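Local coordinates for protein histone-lysine N-methyltransferase, H3 lysine-9 specific SUVH4 (Arabidopsis thaliana, PDB 4QEO) that methylates histone H3 at its ninth residue, a lysine, to set a mark of transcriptional repression, and binds methylated DNA through its SRA domain, at residues G114-D119 with G132-T137; W194-V199 with V204-L209. One frame throughout, in Å; residues are numbered along the deposited sequence.

Contact 1 (G114-D119 with G132-T137). With nucleotides of chain B.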
loop_
_atom_site.group_PDB
_atom_site.type_symbol
_atom_site.label_atom_id
_atom_site.label_comp_id
_atom_site.label_asym_id
_atom_site.label_seq_id
_atom_site.Cartn_x
_atom_site.Cartn_y
_atom_site.Cartn_z
ATOM N N GLY A 114 -5.996 -4.519 -22.454
ATOM C CA GLY A 114 -5.869 -3.861 -23.745
ATOM C C GLY A 114 -4.846 -4.522 -24.653
ATOM O O GLY A 114 -4.256 -3.875 -25.513
ATOM N N GLN A 115 -4.634 -5.820 -24.470
ATOM C CA GLN A 115 -3.614 -6.525 -25.245
ATOM C C GLN A 115 -4.158 -7.210 -26.499
ATOM O O GLN A 115 -3.401 -7.568 -27.400
ATOM C CB GLN A 115 -2.937 -7.546 -24.347
ATOM C CG GLN A 115 -2.449 -6.918 -23.060
ATOM C CD GLN A 115 -1.258 -6.043 -23.324
ATOM O OE1 GLN A 115 -0.310 -6.475 -23.960
ATOM N NE2 GLN A 115 -1.312 -4.798 -22.879
ATOM N N TYR A 116 -5.468 -7.418 -26.554
ATOM C CA TYR A 116 -6.072 -8.066 -27.725
ATOM C C TYR A 116 -6.743 -7.008 -28.585
ATOM O O TYR A 116 -7.578 -6.260 -28.103
ATOM C CB TYR A 116 -7.098 -9.115 -27.277
ATOM C CG TYR A 116 -6.513 -10.487 -26.961
ATOM C CD1 TYR A 116 -5.568 -10.664 -25.924
ATOM C CD2 TYR A 116 -6.904 -11.603 -27.689
ATOM C CE1 TYR A 116 -5.041 -11.925 -25.635
ATOM C CE2 TYR A 116 -6.388 -12.866 -27.407
ATOM C CZ TYR A 116 -5.469 -13.022 -26.379
ATOM O OH TYR A 116 -4.978 -14.281 -26.125
ATOM N N GLU A 117 -6.378 -6.953 -29.860
ATOM C CA GLU A 117 -6.843 -5.900 -30.754
ATOM C C GLU A 117 -8.377 -5.901 -30.915
ATOM O O GLU A 117 -8.972 -4.870 -31.215
ATOM C CB GLU A 117 -6.133 -6.024 -32.107
ATOM C CG GLU A 117 -6.340 -7.400 -32.750
ATOM C CD GLU A 117 -5.329 -7.745 -33.825
ATOM O OE1 GLU A 117 -4.502 -6.874 -34.184
ATOM O OE2 GLU A 117 -5.373 -8.890 -34.329
ATOM N N ASP A 118 -9.027 -7.041 -30.677
ATOM C CA ASP A 118 -10.482 -7.095 -30.808
ATOM C C ASP A 118 -11.269 -6.738 -29.531
ATOM O O ASP A 118 -12.491 -6.694 -29.567
ATOM C CB ASP A 118 -10.930 -8.462 -31.359
ATOM C CG ASP A 118 -10.278 -8.788 -32.702
ATOM O OD1 ASP A 118 -10.706 -8.197 -33.708
ATOM O OD2 ASP A 118 -9.332 -9.612 -32.752
ATOM N N ASP A 119 -10.589 -6.492 -28.411
ATOM C CA ASP A 119 -11.287 -6.073 -27.178
ATOM C C ASP A 119 -11.946 -4.704 -27.397
ATOM O O ASP A 119 -11.343 -3.824 -27.993
ATOM C CB ASP A 119 -10.320 -5.955 -25.978
ATOM C CG ASP A 119 -9.824 -7.302 -25.461
ATOM O OD1 ASP A 119 -10.397 -8.355 -25.837
ATOM O OD2 ASP A 119 -8.855 -7.297 -24.655
ATOM N N GLY A 132 -6.179 -17.051 -27.145
ATOM C CA GLY A 132 -5.628 -17.951 -28.139
ATOM C C GLY A 132 -5.212 -17.234 -29.395
ATOM O O GLY A 132 -5.764 -16.183 -29.727
ATOM N N GLY A 133 -4.200 -17.787 -30.060
ATOM C CA GLY A 133 -3.787 -17.336 -31.375
ATOM C C GLY A 133 -3.293 -15.912 -31.361
ATOM O O GLY A 133 -3.345 -15.195 -32.367
ATOM N N HIS A 134 -2.831 -15.505 -30.193
ATOM C CA HIS A 134 -2.434 -14.129 -29.925
ATOM C C HIS A 134 -0.919 -14.040 -29.745
ATOM O O HIS A 134 -0.327 -14.813 -29.005
ATOM C CB HIS A 134 -3.112 -13.653 -28.638
ATOM C CG HIS A 134 -2.671 -12.298 -28.175
ATOM N ND1 HIS A 134 -1.761 -12.116 -27.152
ATOM C CD2 HIS A 134 -3.028 -11.057 -28.584
ATOM C CE1 HIS A 134 -1.585 -10.822 -26.944
ATOM N NE2 HIS A 134 -2.338 -10.157 -27.808
ATOM N N ASN A 135 -0.292 -13.086 -30.413
ATOM C CA ASN A 135 1.134 -12.887 -30.236
ATOM C C ASN A 135 1.372 -12.187 -28.902
ATOM O O ASN A 135 0.852 -11.102 -28.674
ATOM C CB ASN A 135 1.686 -12.070 -31.399
ATOM C CG ASN A 135 3.153 -12.343 -31.654
ATOM O OD1 ASN A 135 3.882 -12.783 -30.765
ATOM N ND2 ASN A 135 3.594 -12.072 -32.869
ATOM N N LEU A 136 2.101 -12.833 -28.001
ATOM C CA LEU A 136 2.377 -12.270 -26.676
ATOM C C LEU A 136 3.264 -11.047 -26.796
ATOM O O LEU A 136 3.136 -10.088 -26.033
ATOM C CB LEU A 136 3.088 -13.295 -25.793
ATOM C CG LEU A 136 2.330 -13.838 -24.588
ATOM C CD1 LEU A 136 3.292 -14.583 -23.670
ATOM C CD2 LEU A 136 1.608 -12.717 -23.848
ATOM N N THR A 137 4.170 -11.104 -27.763
ATOM C CA THR A 137 5.131 -10.040 -28.008
ATOM C C THR A 137 4.947 -9.449 -29.405
ATOM O O THR A 137 3.883 -9.591 -30.019
ATOM C CB THR A 137 6.566 -10.586 -27.937
ATOM O OG1 THR A 137 6.799 -11.442 -29.061
ATOM C CG2 THR A 137 6.767 -11.379 -26.657
ATOM N N1 5CM B 7 -5.687 -10.051 -22.303
ATOM C C2 5CM B 7 -6.444 -8.977 -22.786
ATOM N N3 5CM B 7 -7.602 -9.153 -23.424
ATOM C C4 5CM B 7 -8.081 -10.350 -23.629
ATOM C C5 5CM B 7 -7.306 -11.486 -23.139
ATOM C C5A 5CM B 7 -7.820 -12.856 -23.370
ATOM C C6 5CM B 7 -6.112 -11.272 -22.504
ATOM O O2 5CM B 7 -6.087 -7.849 -22.616
ATOM N N4 5CM B 7 -9.209 -10.555 -24.251
ATOM C "C1'" 5CM B 7 -4.401 -9.797 -21.694
ATOM C "C2'" 5CM B 7 -3.988 -10.476 -20.400
ATOM C "C3'" 5CM B 7 -2.486 -10.480 -20.552
ATOM C "C4'" 5CM B 7 -2.323 -10.828 -22.017
ATOM O "O4'" 5CM B 7 -3.448 -10.251 -22.634
ATOM O "O3'" 5CM B 7 -1.937 -9.186 -20.367
ATOM C "C5'" 5CM B 7 -2.161 -12.317 -22.341
ATOM O "O5'" 5CM B 7 -3.159 -13.178 -21.859
ATOM P P 5CM B 7 -3.542 -14.519 -22.555
ATOM O OP1 5CM B 7 -4.775 -14.955 -21.990
ATOM O OP2 5CM B 7 -3.390 -14.395 -23.959
ATOM P P DT B 6 -3.286 -19.734 -25.480
ATOM O OP1 DT B 6 -4.703 -19.791 -25.406
ATOM O OP2 DT B 6 -2.678 -19.402 -26.711
ATOM O "O5'" DT B 6 -2.685 -18.750 -24.407
ATOM C "C5'" DT B 6 -3.236 -18.685 -23.105
ATOM C "C4'" DT B 6 -2.314 -17.904 -22.208
ATOM O "O4'" DT B 6 -1.099 -18.648 -22.021
ATOM C "C3'" DT B 6 -1.898 -16.542 -22.765
ATOM O "O3'" DT B 6 -2.448 -15.471 -22.005
ATOM C "C2'" DT B 6 -0.383 -16.572 -22.715
ATOM C "C1'" DT B 6 -0.091 -17.715 -21.773
ATOM N N1 DT B 6 1.215 -18.358 -21.988
ATOM C C2 DT B 6 1.899 -18.824 -20.895
ATOM O O2 DT B 6 1.453 -18.788 -19.770
ATOM N N3 DT B 6 3.124 -19.369 -21.177
ATOM C C4 DT B 6 3.726 -19.469 -22.414
ATOM O O4 DT B 6 4.831 -19.968 -22.509
ATOM C C5 DT B 6 2.958 -18.946 -23.514
ATOM C C7 DT B 6 3.528 -19.012 -24.894
ATOM C C6 DT B 6 1.753 -18.426 -23.249
HETATM O O HOH W 1 0.143 -9.078 -24.994
#

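Contact 2 (W194-V199 with V204-L209)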
loop_
_atom_site.group_PDB
_atom_site.type_symbol
_atom_site.label_atom_id
_atom_site.label_comp_id
_atom_site.label_asym_id
_atom_site.label_seq_id
_atom_site.Cartn_x
_atom_site.Cartn_y
_atom_site.Cartn_z
ATOM N N TRP A 194 -19.890 -15.291 -29.612
ATOM C CA TRP A 194 -19.989 -15.784 -30.988
ATOM C C TRP A 194 -18.609 -15.847 -31.597
ATOM O O TRP A 194 -17.673 -15.358 -31.004
ATOM C CB TRP A 194 -20.914 -14.875 -31.822
ATOM C CG TRP A 194 -20.375 -13.500 -31.983
ATOM C CD1 TRP A 194 -19.615 -13.023 -33.024
ATOM C CD2 TRP A 194 -20.518 -12.411 -31.055
ATOM N NE1 TRP A 194 -19.293 -11.703 -32.799
ATOM C CE2 TRP A 194 -19.840 -11.303 -31.603
ATOM C CE3 TRP A 194 -21.172 -12.261 -29.821
ATOM C CZ2 TRP A 194 -19.782 -10.068 -30.953
ATOM C CZ3 TRP A 194 -21.115 -11.024 -29.179
ATOM C CH2 TRP A 194 -20.421 -9.952 -29.744
ATOM N N ALA A 195 -18.476 -16.459 -32.775
ATOM C CA ALA A 195 -17.198 -16.493 -33.470
ATOM C C ALA A 195 -17.311 -15.587 -34.673
ATOM O O ALA A 195 -18.353 -15.544 -35.297
ATOM C CB ALA A 195 -16.896 -17.911 -33.937
ATOM N N GLN A 196 -16.247 -14.877 -35.012
ATOM C CA GLN A 196 -16.234 -14.082 -36.239
ATOM C C GLN A 196 -14.787 -13.874 -36.649
ATOM O O GLN A 196 -13.896 -14.192 -35.888
ATOM C CB GLN A 196 -16.911 -12.726 -36.015
ATOM C CG GLN A 196 -16.155 -11.786 -35.081
ATOM C CD GLN A 196 -16.681 -10.357 -35.145
ATOM O OE1 GLN A 196 -17.699 -10.022 -34.534
ATOM N NE2 GLN A 196 -15.991 -9.509 -35.900
ATOM N N LYS A 197 -14.552 -13.344 -37.845
ATOM C CA LYS A 197 -13.217 -12.907 -38.215
ATOM C C LYS A 197 -12.890 -11.635 -37.448
ATOM O O LYS A 197 -13.682 -10.699 -37.433
ATOM C CB LYS A 197 -13.136 -12.650 -39.728
ATOM C CG LYS A 197 -13.215 -13.917 -40.554
ATOM C CD LYS A 197 -12.241 -14.965 -40.019
ATOM C CE LYS A 197 -12.294 -16.278 -40.803
ATOM N NZ LYS A 197 -11.084 -17.121 -40.569
ATOM N N GLY A 198 -11.741 -11.624 -36.790
ATOM C CA GLY A 198 -11.244 -10.454 -36.085
ATOM C C GLY A 198 -10.628 -9.503 -37.080
ATOM O O GLY A 198 -10.606 -9.786 -38.285
ATOM N N VAL A 199 -10.124 -8.376 -36.589
ATOM C CA VAL A 199 -9.574 -7.353 -37.468
ATOM C C VAL A 199 -8.356 -7.857 -38.271
ATOM O O VAL A 199 -8.101 -7.374 -39.368
ATOM C CB VAL A 199 -9.228 -6.054 -36.701
ATOM C CG1 VAL A 199 -10.422 -5.564 -35.912
ATOM C CG2 VAL A 199 -8.072 -6.289 -35.770
ATOM N N VAL A 204 -11.822 -15.179 -34.187
ATOM C CA VAL A 204 -11.830 -14.927 -32.757
ATOM C C VAL A 204 -13.206 -15.202 -32.170
ATOM O O VAL A 204 -14.237 -15.088 -32.853
ATOM C CB VAL A 204 -11.449 -13.488 -32.405
ATOM C CG1 VAL A 204 -9.997 -13.233 -32.772
ATOM C CG2 VAL A 204 -12.420 -12.486 -33.049
ATOM N N TYR A 205 -13.203 -15.612 -30.909
ATOM C CA TYR A 205 -14.428 -15.712 -30.138
ATOM C C TYR A 205 -14.587 -14.390 -29.429
ATOM O O TYR A 205 -13.613 -13.788 -29.027
ATOM C CB TYR A 205 -14.374 -16.900 -29.174
ATOM C CG TYR A 205 -14.583 -18.171 -29.954
ATOM C CD1 TYR A 205 -13.503 -18.835 -30.553
ATOM C CD2 TYR A 205 -15.860 -18.649 -30.185
ATOM C CE1 TYR A 205 -13.704 -19.981 -31.326
ATOM C CE2 TYR A 205 -16.075 -19.782 -30.947
ATOM C CZ TYR A 205 -14.996 -20.442 -31.513
ATOM O OH TYR A 205 -15.218 -21.558 -32.266
ATOM N N LYS A 206 -15.819 -13.918 -29.321
ATOM C CA LYS A 206 -16.097 -12.636 -28.696
ATOM C C LYS A 206 -17.164 -12.869 -27.654
ATOM O O LYS A 206 -18.121 -13.596 -27.920
ATOM C CB LYS A 206 -16.619 -11.613 -29.736
ATOM C CG LYS A 206 -15.550 -11.156 -30.735
ATOM C CD LYS A 206 -16.035 -9.929 -31.502
ATOM C CE LYS A 206 -14.865 -9.052 -31.874
ATOM N NZ LYS A 206 -15.243 -7.950 -32.799
ATOM N N TYR A 207 -16.986 -12.242 -26.491
ATOM C CA TYR A 207 -17.826 -12.438 -25.326
ATOM C C TYR A 207 -18.390 -11.086 -24.946
ATOM O O TYR A 207 -17.665 -10.180 -24.596
ATOM C CB TYR A 207 -17.035 -13.095 -24.163
ATOM C CG TYR A 207 -16.611 -14.491 -24.573
ATOM C CD1 TYR A 207 -15.436 -14.693 -25.274
ATOM C CD2 TYR A 207 -17.432 -15.584 -24.328
ATOM C CE1 TYR A 207 -15.056 -15.960 -25.708
ATOM C CE2 TYR A 207 -17.062 -16.867 -24.767
ATOM C CZ TYR A 207 -15.872 -17.029 -25.458
ATOM O OH TYR A 207 -15.503 -18.282 -25.895
ATOM N N ARG A 208 -19.702 -10.944 -25.067
ATOM C CA ARG A 208 -20.342 -9.711 -24.659
ATOM C C ARG A 208 -20.770 -9.845 -23.201
ATOM O O ARG A 208 -21.603 -10.730 -22.842
ATOM C CB ARG A 208 -21.534 -9.418 -25.563
ATOM C CG ARG A 208 -22.456 -8.308 -25.076
ATOM C CD ARG A 208 -21.819 -6.928 -25.216
ATOM N NE ARG A 208 -21.035 -6.749 -26.446
ATOM C CZ ARG A 208 -21.564 -6.446 -27.632
ATOM N NH1 ARG A 208 -20.795 -6.293 -28.705
ATOM N NH2 ARG A 208 -22.869 -6.312 -27.753
ATOM N N LEU A 209 -20.186 -8.945 -22.400
ATOM C CA LEU A 209 -20.341 -8.891 -20.950
ATOM C C LEU A 209 -21.102 -7.638 -20.557
ATOM O O LEU A 209 -20.893 -6.566 -21.146
ATOM C CB LEU A 209 -18.970 -8.843 -20.275
ATOM C CG LEU A 209 -17.869 -9.723 -20.893
ATOM C CD1 LEU A 209 -16.568 -9.501 -20.153
ATOM C CD2 LEU A 209 -18.277 -11.150 -20.800
HETATM O O HOH W 2 -18.205 -7.422 -33.393
#

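Contact 1 (G114-D119 with G132-T137)
In the SRA-domain pocket that holds the 5-methylcytosine 5CM7 of chain B, the rings of Y116 and H134 lie on each other in an offset stack, centroids 3.9 Å apart and planes only 9° from parallel. H134 CD2 sits over the centre of the Y116 ring, while the methylated base lies on the opposite face, Y116 CD1 coming to 3.4 Å from its C5. The base is thus one layer of a stack, as expected for the flipped-out base of an SRA complex. The H134 side chain extends away from its own backbone N (chi1 174°), which carries NE2 to Q115 O, where it donates at 2.8 Å from above the carbonyl plane. The Y116 hydroxyl accepts from G132 N (3.2 Å) and donates to the phosphate oxygen OP2 of 5CM7 (2.7 Å). Replacing Y116 by an alanine would probably leave one face of the base without its aromatic partner and OP2 without this donor. The base edge is read by Q115 N, bonded to O2 at 3.1 Å, and by D119 OD1, which accepts from N4 at 3.0 Å and also from T129 OG1. Q115 OE1 takes a bond from K140.

Contact 2 (W194-V199 with V204-L209)
Four backbone hydrogen bonds join W194-K197 to V204-L209 as antiparallel strands. W194 with K206 and Q196 with V204 are the hydrogen-bonded pairs, K206 N to W194 O and V204 N to Q196 O both measuring 2.9 Å; A195 and Y205 form the non-hydrogen-bonded pair between them, where A195 CA approaches V204 O and Y205 CA approaches W194 O in CA-H...O contacts.

The aromatic contacts fall on both faces of the sheet. On the face of W194, Q196 and K206, K206 CB stands 3.9 Å from the centroid of the six-membered ring of W194 in a CH-pi contact. W194 chi1 of 65°, with CG between the backbone N and the carbonyl carbon, brings the indole across to the neighbouring strand. Its far edge meets R208: CH2 lies 3.8 Å from NH1, over the guanidinium face, with the two planes nearly perpendicular at 84°; NH1 is also bonded to T127. On the face of A195 and Y205, A195 CB rests over the tyrosine ring, 4.1 Å from its centroid.

Polar side chains tie the indole down. W194 NE1 gives an almost straight bond to a lone pair of Q196 OE1 (2.9 Å), in the ring plane, and Q196 NE2 in turn donates to K197 O. A water gives a hydrogen to Q196 OE1 and accepts from K206 NZ, linking the two strands, while K206 CD packs 3.5 Å from OE1.

At the turn end, V204 CG2 packs on G198 CA, 3.8 Å away. The whole is a beta hairpin at the surface of the SRA domain, made by strands 180-197 and 203-211.

Overall arrangement
Both contacts belong to the SRA domain, with centres about 12 Å apart, and both segments of contact 1 precede those of contact 2 along the chain. Contact 1 joins two loops, one between strands 106-112 and 120-122, the other between strand 125-129 and helix 151-161; contact 2 is the hairpin of strands 180-197 and 203-211. All these strands belong to one mixed sheet, in which 125-129 pairs with 203-211. The two contacts also touch directly: D118 OD1 probably accepts from V199 N at 2.9 Å, and E117 CG packs on V199 CG2. The loop that binds the methylated base therefore leans on the turn end of the hairpin, while the nearest atom of contact 2 is about 7 Å from the bound nucleic acid.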